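Local atomic coordinates of choline dehydrogenase and related flavoproteins (Aspergillus oryzae, PDB entry 3Q9T), a protein that oxidises formate, as a formate oxidase of the glucose-methanol-choline oxidoreductase family, using an FAD carried as 8-formyl-FAD. Residues Met180-Ile185 against Ile464-Asp469; Leu232-Ala237 against Asn292-Ser297; Val246-Ala249 against Glu253-Phe256. All coordinates share one frame; numbering follows the deposited sequence. Where two conformers were deposited one is given.

Interaction 1: Met180-Ile185 against Ile464-Asp469; sequences MGQPLI and IRFSYD
Met180 and Gln182 meet Asp469 and Phe466 where the loop leaving helix 167-179 passes beside helix 454-473. The loop starts with a Schellman motif: Met180 is followed by Gly181 at positive phi, with two bonds back into the last helical turn, and the side chains of Met180 and Gln182, on either side of Gly181 in sequence, both point toward the second helix. No hydrogen bond joins the two segments; carbon and sulfur do the touching. Met180 CE lies 3.6 Å from Asp469 CB, the two side chains crossing at about a right angle, while Met180 SD stands 4.0 Å from Asp469 O. Bends at chi2 and chi3 fold the methionine chain so that its outer part, CE with SD behind it, faces the aspartate. Phe466 offers its edge: Gln182 CG approaches near the ring plane, 4.1 Å from CE1, and the glutamine amide is turned steeply, 79° from the ring. The chi1 of 168° swings the phenylalanine ring out toward the loop, where it also touches Pro359 and Leu394 of strand 392-397. Further out, the carboxylate of Asp469 is held by partners of its own, a salt bridge from OD1 to Lys473 and a hydrogen bond from OD2 to Tyr364. Trp177, on the last turns of helix 167-179, packs against Gln182, and its NE1 is hydrogen-bonded to Pro183 O.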
loop_
_atom_site.group_PDB
_atom_site.type_symbol
_atom_site.label_atom_id
_atom_site.label_comp_id
_atom_site.label_asym_id
_atom_site.label_seq_id
_atom_site.Cartn_x
_atom_site.Cartn_y
_atom_site.Cartn_z
ATOM N N MET A 180 6.511 -3.933 37.007
ATOM C CA MET A 180 7.047 -4.900 36.062
ATOM C C MET A 180 8.517 -5.225 36.367
ATOM O O MET A 180 9.104 -6.102 35.752
ATOM C CB MET A 180 6.912 -4.370 34.628
ATOM C CG MET A 180 5.485 -4.093 34.192
ATOM S SD MET A 180 4.511 -5.610 34.103
ATOM C CE MET A 180 5.320 -6.437 32.754
ATOM N N GLY A 181 9.118 -4.512 37.313
ATOM C CA GLY A 181 10.511 -4.765 37.641
ATOM C C GLY A 181 11.480 -4.055 36.707
ATOM O O GLY A 181 12.609 -4.506 36.504
ATOM N N GLN A 182 11.031 -2.948 36.121
ATOM C CA GLN A 182 11.868 -2.130 35.242
ATOM C C GLN A 182 12.223 -0.840 35.961
ATOM O O GLN A 182 11.417 -0.302 36.725
ATOM C CB GLN A 182 11.145 -1.806 33.929
ATOM C CG GLN A 182 10.898 -3.006 33.037
ATOM C CD GLN A 182 12.202 -3.643 32.561
ATOM O OE1 GLN A 182 12.409 -4.842 32.720
ATOM N NE2 GLN A 182 13.088 -2.832 31.985
ATOM N N PRO A 183 13.429 -0.329 35.701
ATOM C CA PRO A 183 13.949 0.824 36.436
ATOM C C PRO A 183 13.344 2.129 35.954
ATOM O O PRO A 183 12.938 2.239 34.800
ATOM C CB PRO A 183 15.447 0.816 36.095
ATOM C CG PRO A 183 15.686 -0.428 35.253
ATOM C CD PRO A 183 14.376 -0.821 34.686
ATOM N N LEU A 184 13.267 3.092 36.860
ATOM C CA LEU A 184 13.107 4.492 36.515
ATOM C C LEU A 184 14.500 5.073 36.226
ATOM O O LEU A 184 15.490 4.648 36.824
ATOM C CB LEU A 184 12.494 5.214 37.710
ATOM C CG LEU A 184 11.018 5.624 37.679
ATOM C CD1 LEU A 184 10.145 4.672 36.852
ATOM C CD2 LEU A 184 10.500 5.797 39.104
ATOM N N ILE A 185 14.586 6.041 35.318
ATOM C CA ILE A 185 15.861 6.673 35.026
ATOM C C ILE A 185 15.671 8.106 34.542
ATOM O O ILE A 185 14.770 8.391 33.747
ATOM C CB ILE A 185 16.683 5.868 33.982
ATOM C CG1 ILE A 185 18.102 6.443 33.858
ATOM C CG2 ILE A 185 15.972 5.852 32.617
ATOM C CD1 ILE A 185 19.064 5.582 33.035
ATOM N N ILE A 464 5.240 -5.110 21.686
ATOM C CA ILE A 464 3.821 -4.917 21.884
ATOM C C ILE A 464 3.381 -5.746 23.111
ATOM O O ILE A 464 2.676 -5.241 23.975
ATOM C CB ILE A 464 3.028 -5.338 20.623
ATOM C CG1 ILE A 464 3.461 -4.498 19.413
ATOM C CG2 ILE A 464 1.522 -5.189 20.840
ATOM C CD1 ILE A 464 2.832 -4.970 18.081
ATOM N N ARG A 465 3.814 -7.003 23.215
ATOM C CA ARG A 465 3.401 -7.823 24.359
ATOM C C ARG A 465 3.885 -7.187 25.674
ATOM O O ARG A 465 3.099 -6.994 26.602
ATOM C CB ARG A 465 3.877 -9.269 24.234
ATOM C CG ARG A 465 3.138 -10.238 25.186
ATOM C CD ARG A 465 3.789 -11.623 25.186
ATOM N NE ARG A 465 4.077 -12.062 23.827
ATOM C CZ ARG A 465 3.162 -12.497 22.965
ATOM N NH1 ARG A 465 1.882 -12.566 23.327
ATOM N NH2 ARG A 465 3.528 -12.855 21.736
ATOM N N PHE A 466 5.166 -6.840 25.741
ATOM C CA PHE A 466 5.692 -6.120 26.896
ATOM C C PHE A 466 4.833 -4.898 27.248
ATOM O O PHE A 466 4.522 -4.687 28.418
ATOM C CB PHE A 466 7.138 -5.696 26.649
ATOM C CG PHE A 466 7.672 -4.720 27.660
ATOM C CD1 PHE A 466 8.571 -5.135 28.634
ATOM C CD2 PHE A 466 7.293 -3.378 27.625
ATOM C CE1 PHE A 466 9.075 -4.236 29.564
ATOM C CE2 PHE A 466 7.786 -2.475 28.546
ATOM C CZ PHE A 466 8.683 -2.899 29.519
ATOM N N SER A 467 4.453 -4.099 26.246
ATOM C CA SER A 467 3.654 -2.902 26.503
ATOM C C SER A 467 2.270 -3.232 27.049
ATOM O O SER A 467 1.762 -2.522 27.924
ATOM C CB SER A 467 3.519 -2.015 25.257
ATOM O OG SER A 467 4.780 -1.638 24.757
ATOM N N TYR A 468 1.662 -4.289 26.508
ATOM C CA TYR A 468 0.349 -4.763 26.950
ATOM C C TYR A 468 0.377 -5.278 28.395
ATOM O O TYR A 468 -0.474 -4.912 29.215
ATOM C CB TYR A 468 -0.191 -5.831 25.980
ATOM C CG TYR A 468 -1.147 -5.249 24.970
ATOM C CD1 TYR A 468 -2.515 -5.518 25.036
ATOM C CD2 TYR A 468 -0.694 -4.380 23.984
ATOM C CE1 TYR A 468 -3.404 -4.964 24.120
ATOM C CE2 TYR A 468 -1.574 -3.821 23.057
ATOM C CZ TYR A 468 -2.926 -4.113 23.133
ATOM O OH TYR A 468 -3.794 -3.561 22.224
ATOM N N ASP A 469 1.369 -6.107 28.706
ATOM C CA ASP A 469 1.596 -6.550 30.086
ATOM C C ASP A 469 1.672 -5.372 31.042
ATOM O O ASP A 469 1.036 -5.364 32.092
ATOM C CB ASP A 469 2.898 -7.341 30.184
ATOM C CG ASP A 469 2.802 -8.683 29.523
ATOM O OD1 ASP A 469 1.672 -9.099 29.216
ATOM O OD2 ASP A 469 3.850 -9.324 29.317
#

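Interaction 2: Leu232-Ala237 against Asn292-Ser297; sequences LIINEA and NTIVDS
Backbone hydrogen bonding to Gly279 holds Ile294 in place as it reaches across to Ile234 and Glu236. The next residue, Val295, is bonded through its backbone to both Gly279 and Gly281, and so the chain is fixed just where Ile294 gives way to the short strand 295-296. The extended outer half of the isoleucine (chi2 173°) carries CD1 to the far side, where it sits 3.8 Å from Ile234 CG2 and 3.9 Å from Ile234 CB. This is an oblique meeting of two branched aliphatic side chains, made by one methyl against a branch point. Here the end of strand 227-235, an outermost strand of the antiparallel meander inserted in the FAD-binding Rossmann-type fold, meets the loop that leads into strand 295-296, which pairs in parallel with 280-281. Ile234 is also backed by Cys241 on the neighbouring strand 240-248. Past Asn235 the chain leaves the strand for helical backbone angles, and Glu236 lies along the solvent-facing margin. Glu236 CG and its carboxylate carbon CD do the touching, each 4.0 Å from Ile294 CG1. Asn235 points the other way, and its OD1 accepts a hydrogen bond from Asp238 N within the turn.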
loop_
_atom_site.group_PDB
_atom_site.type_symbol
_atom_site.label_atom_id
_atom_site.label_comp_id
_atom_site.label_asym_id
_atom_site.label_seq_id
_atom_site.Cartn_x
_atom_site.Cartn_y
_atom_site.Cartn_z
ATOM N N LEU A 232 23.415 20.757 -8.114
ATOM C CA LEU A 232 24.639 21.346 -7.589
ATOM C C LEU A 232 25.473 21.738 -8.807
ATOM O O LEU A 232 25.470 21.021 -9.808
ATOM C CB LEU A 232 25.398 20.338 -6.728
ATOM C CG LEU A 232 25.456 20.413 -5.192
ATOM C CD1 LEU A 232 24.454 21.380 -4.563
ATOM C CD2 LEU A 232 25.292 19.012 -4.626
ATOM N N ILE A 233 26.164 22.878 -8.734
ATOM C CA ILE A 233 27.062 23.314 -9.814
ATOM C C ILE A 233 28.462 22.728 -9.604
ATOM O O ILE A 233 29.193 23.117 -8.672
ATOM C CB ILE A 233 27.139 24.862 -9.910
ATOM C CG1 ILE A 233 25.732 25.465 -10.036
ATOM C CG2 ILE A 233 28.028 25.302 -11.089
ATOM C CD1 ILE A 233 25.719 26.975 -10.411
ATOM N N ILE A 234 28.825 21.790 -10.474
ATOM C CA ILE A 234 30.064 21.045 -10.339
ATOM C C ILE A 234 31.001 21.325 -11.514
ATOM O O ILE A 234 30.633 21.129 -12.671
ATOM C CB ILE A 234 29.808 19.522 -10.313
ATOM C CG1 ILE A 234 28.784 19.158 -9.245
ATOM C CG2 ILE A 234 31.110 18.765 -10.088
ATOM C CD1 ILE A 234 29.303 19.318 -7.842
ATOM N N ASN A 235 32.214 21.780 -11.221
ATOM C CA ASN A 235 33.243 21.880 -12.247
ATOM C C ASN A 235 34.008 20.571 -12.368
ATOM O O ASN A 235 34.704 20.173 -11.441
ATOM C CB ASN A 235 34.207 23.015 -11.929
ATOM C CG ASN A 235 35.245 23.201 -13.008
ATOM O OD1 ASN A 235 36.177 22.402 -13.132
ATOM N ND2 ASN A 235 35.081 24.252 -13.812
ATOM N N GLU A 236 33.863 19.894 -13.501
ATOM C CA GLU A 236 34.506 18.599 -13.715
ATOM C C GLU A 236 36.032 18.643 -13.698
ATOM O O GLU A 236 36.682 17.767 -13.113
ATOM C CB GLU A 236 34.047 17.972 -15.030
ATOM C CG GLU A 236 32.727 17.239 -14.946
ATOM C CD GLU A 236 32.663 16.074 -15.923
ATOM O OE1 GLU A 236 33.418 15.083 -15.734
ATOM O OE2 GLU A 236 31.865 16.160 -16.883
ATOM N N ALA A 237 36.609 19.649 -14.350
ATOM C CA ALA A 237 38.063 19.712 -14.450
ATOM C C ALA A 237 38.672 19.845 -13.054
ATOM O O ALA A 237 39.621 19.128 -12.701
ATOM C CB ALA A 237 38.499 20.861 -15.355
ATOM N N ASN A 292 24.918 12.286 -16.676
ATOM C CA ASN A 292 26.337 11.961 -16.684
ATOM C C ASN A 292 26.862 11.592 -15.304
ATOM O O ASN A 292 26.390 12.098 -14.295
ATOM C CB ASN A 292 27.141 13.123 -17.249
ATOM C CG ASN A 292 26.936 13.283 -18.734
ATOM O OD1 ASN A 292 26.880 12.291 -19.474
ATOM N ND2 ASN A 292 26.802 14.527 -19.183
ATOM N N THR A 293 27.837 10.700 -15.265
ATOM C CA THR A 293 28.463 10.359 -14.003
ATOM C C THR A 293 29.718 11.177 -13.854
ATOM O O THR A 293 30.621 11.071 -14.664
ATOM C CB THR A 293 28.840 8.891 -13.950
ATOM O OG1 THR A 293 27.668 8.104 -14.154
ATOM C CG2 THR A 293 29.456 8.544 -12.592
ATOM N N ILE A 294 29.762 12.014 -12.827
ATOM C CA ILE A 294 30.979 12.740 -12.518
ATOM C C ILE A 294 31.786 11.933 -11.514
ATOM O O ILE A 294 32.986 11.756 -11.677
ATOM C CB ILE A 294 30.679 14.128 -11.972
ATOM C CG1 ILE A 294 30.029 14.979 -13.071
ATOM C CG2 ILE A 294 31.958 14.767 -11.456
ATOM C CD1 ILE A 294 29.529 16.309 -12.593
ATOM N N VAL A 295 31.110 11.407 -10.498
ATOM C CA VAL A 295 31.744 10.513 -9.541
ATOM C C VAL A 295 30.886 9.277 -9.347
ATOM O O VAL A 295 29.736 9.380 -8.963
ATOM C CB VAL A 295 31.930 11.207 -8.161
ATOM C CG1 VAL A 295 32.444 10.217 -7.114
ATOM C CG2 VAL A 295 32.858 12.410 -8.284
ATOM N N ASP A 296 31.439 8.102 -9.613
ATOM C CA ASP A 296 30.706 6.877 -9.351
ATOM C C ASP A 296 30.731 6.602 -7.839
ATOM O O ASP A 296 31.690 6.031 -7.317
ATOM C CB ASP A 296 31.282 5.703 -10.157
ATOM C CG ASP A 296 30.487 4.412 -9.970
ATOM O OD1 ASP A 296 31.049 3.319 -10.184
ATOM O OD2 ASP A 296 29.296 4.485 -9.604
ATOM N N SER A 297 29.679 7.043 -7.148
ATOM C CA SER A 297 29.581 6.912 -5.699
ATOM C C SER A 297 28.446 5.939 -5.370
ATOM O O SER A 297 27.286 6.334 -5.223
ATOM C CB SER A 297 29.337 8.291 -5.074
ATOM O OG SER A 297 29.507 8.259 -3.670
#

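Interaction 3: Val246-Ala249 against Glu253-Phe256; sequences VVTA and ELNF
Two backbone hydrogen bonds tie Val246 to Leu254, making them a hydrogen-bonded pair of an antiparallel bridge. Val246 N donates to Leu254 O at 2.9 Å, in the carbonyl plane, and Leu254 N returns the bond to Val246 O at 2.8 Å; both are nearly straight (167° at the hydrogen). The same Val246 O also takes a CA-H contact from Glu253, 3.2 Å from its CA. The apolar contacts fall on two faces. On the face of Val246 and Leu254, Val246 CG2 packs 3.7 Å from Phe256 CE2 and 4.0 Å from Leu254 CB, and Thr248 CG2 comes to 3.5 Å from Leu254 CD2. Thr248 turns its hydroxyl elsewhere, OG1 being hydrogen-bonded to Asn252 N in the connecting turn. On the opposite face Val247 and Glu253 form the non-hydrogen-bonded pair and lie side by side, Glu253 sending its carboxylate on to a salt bridge with Lys230. Val246 and Phe256 rest on strand 33-36 of the parallel sheet, the side chain of Val246 about 6 Å from the bound cofactor and about 5 Å from that of FAD-binding Ser229. The hairpin is two strands of the meander typical of Rossmann-type FAD-binding domains.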
loop_
_atom_site.group_PDB
_atom_site.type_symbol
_atom_site.label_atom_id
_atom_site.label_comp_id
_atom_site.label_asym_id
_atom_site.label_seq_id
_atom_site.Cartn_x
_atom_site.Cartn_y
_atom_site.Cartn_z
ATOM N N VAL A 246 18.907 26.991 -8.486
ATOM C CA VAL A 246 17.563 26.889 -7.921
ATOM C C VAL A 246 16.516 27.468 -8.853
ATOM O O VAL A 246 16.831 28.260 -9.740
ATOM C CB VAL A 246 17.447 27.579 -6.542
ATOM C CG1 VAL A 246 18.412 26.935 -5.548
ATOM C CG2 VAL A 246 17.708 29.061 -6.668
ATOM N N VAL A 247 15.267 27.054 -8.653
ATOM C CA VAL A 247 14.156 27.567 -9.433
ATOM C C VAL A 247 13.224 28.365 -8.532
ATOM O O VAL A 247 12.861 27.906 -7.454
ATOM C CB VAL A 247 13.363 26.409 -10.078
ATOM C CG1 VAL A 247 12.270 26.946 -11.005
ATOM C CG2 VAL A 247 14.303 25.501 -10.821
ATOM N N THR A 248 12.847 29.562 -8.968
ATOM C CA THR A 248 11.966 30.410 -8.171
ATOM C C THR A 248 10.504 30.092 -8.399
ATOM O O THR A 248 10.155 29.363 -9.326
ATOM C CB THR A 248 12.171 31.910 -8.476
ATOM O OG1 THR A 248 11.822 32.178 -9.838
ATOM C CG2 THR A 248 13.608 32.330 -8.215
ATOM N N ALA A 249 9.656 30.672 -7.556
ATOM C CA ALA A 249 8.204 30.543 -7.655
ATOM C C ALA A 249 7.690 30.954 -9.028
ATOM O O ALA A 249 6.707 30.398 -9.533
ATOM C CB ALA A 249 7.539 31.379 -6.579
ATOM N N GLU A 253 15.411 30.237 -13.236
ATOM C CA GLU A 253 16.539 29.499 -12.695
ATOM C C GLU A 253 17.651 30.466 -12.301
ATOM O O GLU A 253 18.069 31.321 -13.083
ATOM C CB GLU A 253 17.031 28.420 -13.675
ATOM C CG GLU A 253 15.935 27.421 -14.072
ATOM C CD GLU A 253 16.472 26.147 -14.704
ATOM O OE1 GLU A 253 15.690 25.179 -14.835
ATOM O OE2 GLU A 253 17.671 26.103 -15.058
ATOM N N LEU A 254 18.113 30.327 -11.067
ATOM C CA LEU A 254 19.102 31.233 -10.499
ATOM C C LEU A 254 20.319 30.421 -10.080
ATOM O O LEU A 254 20.180 29.319 -9.547
ATOM C CB LEU A 254 18.513 31.944 -9.279
ATOM C CG LEU A 254 17.885 33.328 -9.424
ATOM C CD1 LEU A 254 17.222 33.512 -10.772
ATOM C CD2 LEU A 254 16.905 33.577 -8.297
ATOM N N ASN A 255 21.510 30.947 -10.335
ATOM C CA ASN A 255 22.721 30.326 -9.814
ATOM C C ASN A 255 23.261 31.129 -8.638
ATOM O O ASN A 255 23.324 32.353 -8.703
ATOM C CB ASN A 255 23.790 30.207 -10.901
ATOM C CG ASN A 255 23.258 29.585 -12.169
ATOM O OD1 ASN A 255 22.736 28.469 -12.156
ATOM N ND2 ASN A 255 23.360 30.320 -13.278
ATOM N N PHE A 256 23.625 30.441 -7.557
ATOM C CA PHE A 256 24.339 31.081 -6.448
ATOM C C PHE A 256 25.643 30.337 -6.209
ATOM O O PHE A 256 25.687 29.107 -6.299
ATOM C CB PHE A 256 23.516 31.108 -5.169
ATOM C CG PHE A 256 22.215 31.847 -5.291
ATOM C CD1 PHE A 256 22.191 33.232 -5.418
ATOM C CD2 PHE A 256 21.010 31.161 -5.261
ATOM C CE1 PHE A 256 20.995 33.917 -5.525
ATOM C CE2 PHE A 256 19.798 31.837 -5.368
ATOM C CZ PHE A 256 19.790 33.218 -5.501
#

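The centres of interactions 2 and 3 are about 20 Å apart, on the same side of the chain's centre; interaction 1 sits on the opposite side, its centre about 52 Å from each. Strands 227-235, 240-248 and 253-258 follow one another and lie side by side in one sheet, so interaction 2 involves its edge and interaction 3 its inner hairpin. The two touch where Ile233 CD1 packs 3.8 Å from Asn255 OD1. Along the chain, interaction 3 is nested within interaction 2, and both within the long loop closed by interaction 1. Interactions 2 and 3 thus belong to the FAD-binding meander, while interaction 1 joins helix 454-473 to the loop after helix 167-179, far from it.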